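Local coordinates for Glyco_hydro_cc domain-containing protein (PDB 6UBC), which probably binds beta-1,3-glucan oligosaccharides through a fungal domain of glycoside hydrolase family GH128, subgroup VII, at residues Val206-Leu215 / Asp422-Thr430. Sequence-based numbering, arbitrary orientation.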
loop_
_atom_site.group_PDB
_atom_site.type_symbol
_atom_site.label_atom_id
_atom_site.label_comp_id
_atom_site.label_asym_id
_atom_site.label_seq_id
_atom_site.Cartn_x
_atom_site.Cartn_y
_atom_site.Cartn_z
ATOM N N VAL A 206 4.408 6.933 2.731
ATOM C CA VAL A 206 4.473 7.295 1.296
ATOM C C VAL A 206 5.001 6.111 0.512
ATOM O O VAL A 206 5.756 5.317 1.081
ATOM C CB VAL A 206 5.264 8.587 1.092
ATOM C CG1 VAL A 206 6.769 8.322 1.171
ATOM C CG2 VAL A 206 4.871 9.242 -0.268
ATOM N N SER A 207 4.636 6.063 -0.762
ATOM C CA SER A 207 5.144 5.117 -1.764
ATOM C C SER A 207 6.160 5.860 -2.628
ATOM O O SER A 207 5.870 7.007 -2.987
ATOM C CB SER A 207 3.989 4.557 -2.576
ATOM O OG SER A 207 3.342 5.570 -3.349
ATOM N N GLY A 208 7.335 5.260 -2.843
ATOM C CA GLY A 208 8.394 5.834 -3.679
ATOM C C GLY A 208 9.477 6.446 -2.802
ATOM O O GLY A 208 9.230 6.690 -1.569
ATOM N N ASP A 209 10.638 6.685 -3.386
ATOM C CA ASP A 209 11.804 7.241 -2.643
ATOM C C ASP A 209 11.947 8.746 -2.798
ATOM O O ASP A 209 12.316 9.397 -1.816
ATOM C CB ASP A 209 13.068 6.555 -3.166
ATOM C CG ASP A 209 13.062 5.062 -2.847
ATOM O OD1 ASP A 209 12.985 4.667 -1.637
ATOM O OD2 ASP A 209 13.180 4.267 -3.808
ATOM N N ASP A 210 11.574 9.295 -3.935
ATOM C CA ASP A 210 11.763 10.744 -4.182
ATOM C C ASP A 210 11.046 11.561 -3.121
ATOM O O ASP A 210 11.554 12.604 -2.722
ATOM C CB ASP A 210 11.302 11.111 -5.581
ATOM C CG ASP A 210 12.261 10.638 -6.656
ATOM O OD1 ASP A 210 13.343 10.130 -6.312
ATOM O OD2 ASP A 210 11.921 10.824 -7.833
ATOM N N PRO A 211 9.844 11.165 -2.641
ATOM C CA PRO A 211 9.165 11.983 -1.635
ATOM C C PRO A 211 9.798 12.027 -0.241
ATOM O O PRO A 211 9.488 12.973 0.521
ATOM C CB PRO A 211 7.744 11.387 -1.545
ATOM C CG PRO A 211 7.560 10.680 -2.886
ATOM C CD PRO A 211 8.953 10.132 -3.204
ATOM N N LEU A 212 10.686 11.084 0.086
ATOM C CA LEU A 212 11.071 10.898 1.506
ATOM C C LEU A 212 11.727 12.157 2.066
ATOM O O LEU A 212 11.415 12.543 3.201
ATOM C CB LEU A 212 12.033 9.712 1.689
ATOM C CG LEU A 212 11.445 8.334 1.404
ATOM C CD1 LEU A 212 12.531 7.298 1.566
ATOM C CD2 LEU A 212 10.246 8.053 2.282
ATOM N N SER A 213 12.667 12.746 1.328
ATOM C CA SER A 213 13.447 13.901 1.819
ATOM C C SER A 213 12.442 15.007 2.174
ATOM O O SER A 213 12.743 15.819 3.067
ATOM C CB SER A 213 14.510 14.340 0.895
ATOM O OG SER A 213 13.961 14.704 -0.344
ATOM N N PHE A 214 11.305 15.071 1.486
ATOM C CA PHE A 214 10.291 16.143 1.674
ATOM C C PHE A 214 9.379 15.848 2.852
ATOM O O PHE A 214 8.981 16.823 3.548
ATOM C CB PHE A 214 9.429 16.398 0.447
ATOM C CG PHE A 214 10.173 16.960 -0.729
ATOM C CD1 PHE A 214 10.411 18.318 -0.861
ATOM C CD2 PHE A 214 10.642 16.103 -1.720
ATOM C CE1 PHE A 214 11.097 18.810 -1.976
ATOM C CE2 PHE A 214 11.328 16.603 -2.836
ATOM C CZ PHE A 214 11.563 17.952 -2.961
ATOM N N LEU A 215 9.041 14.585 3.094
ATOM C CA LEU A 215 7.991 14.238 4.095
ATOM C C LEU A 215 8.609 13.846 5.438
ATOM O O LEU A 215 7.858 13.635 6.415
ATOM C CB LEU A 215 7.076 13.131 3.583
ATOM C CG LEU A 215 6.395 13.375 2.231
ATOM C CD1 LEU A 215 5.477 12.205 1.868
ATOM C CD2 LEU A 215 5.614 14.638 2.174
ATOM N N ASP A 422 0.843 13.958 -9.518
ATOM C CA ASP A 422 2.285 13.771 -9.218
ATOM C C ASP A 422 2.639 14.523 -7.921
ATOM O O ASP A 422 2.251 15.700 -7.790
ATOM C CB ASP A 422 3.193 14.260 -10.356
ATOM C CG ASP A 422 3.274 13.423 -11.624
ATOM O OD1 ASP A 422 2.876 12.285 -11.587
ATOM O OD2 ASP A 422 3.694 13.995 -12.649
ATOM N N MET A 423 3.306 13.842 -6.985
ATOM C CA MET A 423 3.784 14.479 -5.736
ATOM C C MET A 423 5.072 15.260 -6.023
ATOM O O MET A 423 5.293 16.262 -5.342
ATOM C CB MET A 423 4.027 13.399 -4.677
ATOM C CG MET A 423 4.672 13.925 -3.371
ATOM S SD MET A 423 4.464 12.565 -2.141
ATOM C CE MET A 423 2.844 12.979 -1.511
ATOM N N ILE A 424 5.923 14.731 -6.911
ATOM C CA ILE A 424 7.258 15.296 -7.268
ATOM C C ILE A 424 7.281 15.591 -8.766
ATOM O O ILE A 424 6.799 14.755 -9.581
ATOM C CB ILE A 424 8.411 14.366 -6.837
ATOM C CG1 ILE A 424 8.354 13.924 -5.367
ATOM C CG2 ILE A 424 9.746 15.029 -7.181
ATOM C CD1 ILE A 424 8.568 15.044 -4.356
ATOM N N SER A 425 7.813 16.742 -9.150
ATOM C CA SER A 425 7.938 17.133 -10.563
ATOM C C SER A 425 9.229 17.949 -10.732
ATOM O O SER A 425 9.446 18.925 -9.978
ATOM C CB SER A 425 6.736 17.862 -10.973
ATOM O OG SER A 425 6.867 18.207 -12.342
ATOM N N ASN A 426 10.147 17.450 -11.553
ATOM C CA ASN A 426 11.492 18.068 -11.734
ATOM C C ASN A 426 12.134 18.346 -10.355
ATOM O O ASN A 426 12.631 19.447 -10.170
ATOM C CB ASN A 426 11.407 19.319 -12.614
ATOM C CG ASN A 426 10.884 19.002 -14.003
ATOM O OD1 ASN A 426 9.997 19.690 -14.493
ATOM N ND2 ASN A 426 11.376 17.939 -14.625
ATOM N N GLY A 427 12.108 17.368 -9.452
ATOM C CA GLY A 427 12.793 17.427 -8.161
ATOM C C GLY A 427 12.101 18.378 -7.193
ATOM O O GLY A 427 12.678 18.660 -6.126
ATOM N N ALA A 428 10.927 18.908 -7.526
ATOM C CA ALA A 428 10.189 19.854 -6.629
ATOM C C ALA A 428 8.919 19.198 -6.088
ATOM O O ALA A 428 8.297 18.396 -6.786
ATOM C CB ALA A 428 9.821 21.151 -7.339
ATOM N N LEU A 429 8.523 19.579 -4.886
ATOM C CA LEU A 429 7.250 19.190 -4.260
ATOM C C LEU A 429 6.121 20.015 -4.844
ATOM O O LEU A 429 6.134 21.264 -4.810
ATOM C CB LEU A 429 7.337 19.328 -2.736
ATOM C CG LEU A 429 6.233 18.620 -1.979
ATOM C CD1 LEU A 429 6.389 17.114 -2.065
ATOM C CD2 LEU A 429 6.220 19.057 -0.530
ATOM N N THR A 430 5.211 19.314 -5.520
ATOM C CA THR A 430 4.123 19.904 -6.287
ATOM C C THR A 430 3.058 20.424 -5.345
ATOM O O THR A 430 3.079 20.106 -4.132
ATOM C CB THR A 430 3.491 18.892 -7.246
ATOM O OG1 THR A 430 2.834 17.917 -6.426
ATOM C CG2 THR A 430 4.534 18.274 -8.162
#
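F214, projecting from the short helix 212-215, packs against I424 and L429 of a beta hairpin with a two-residue loop, its type I' turn running from S425 to A428. GH128 domains are built on a (beta/alpha)8-type barrel; here the end of the parallel strand 204-207, with the turn and short helix after it, meets the hairpin that precedes helix 431-441.

Aromatic contacts dominate the hairpin end. L429 sets CB over one face of the F214 ring as a CH-pi contact, 4.1 Å from the centroid and 26° off the normal, displaced toward the rim. With CG anti to its backbone N (chi1 -165°), L429 then runs back along the phenylalanine, and CD1 lies 4.0 Å from F214 CB. I424 approaches from the opposite direction and obliquely to the ring, its CD1 3.5 Å from F214 CE2. A flat, wide ring suits this place, since it can meet both branched chains at once.

Aliphatic packing continues deeper. M423, flexible and unbranched, is extended through chi1 (174°) and chi2, which carries SD out among V206, P211 and L215. The compact ring of P211 crosses the thioether, CB standing 3.5 Å from M423 SD, while L215 CD1 meets the same sulfur tip to tip. Y436 of helix 431-441 also touches M423 and L215.

Polar bonds shape each partner separately. P211 O accepts from both F214 N and L215 N, holding the start of the short helix. T430 OG1 donates to D422 O at 2.7 Å, tying the hairpin ends together. Both central turn residues, N426 and G427, have positive phi, which glycine adopts easily, and G427 O lies in the plane of the F214 ring, 3.4 Å from CZ.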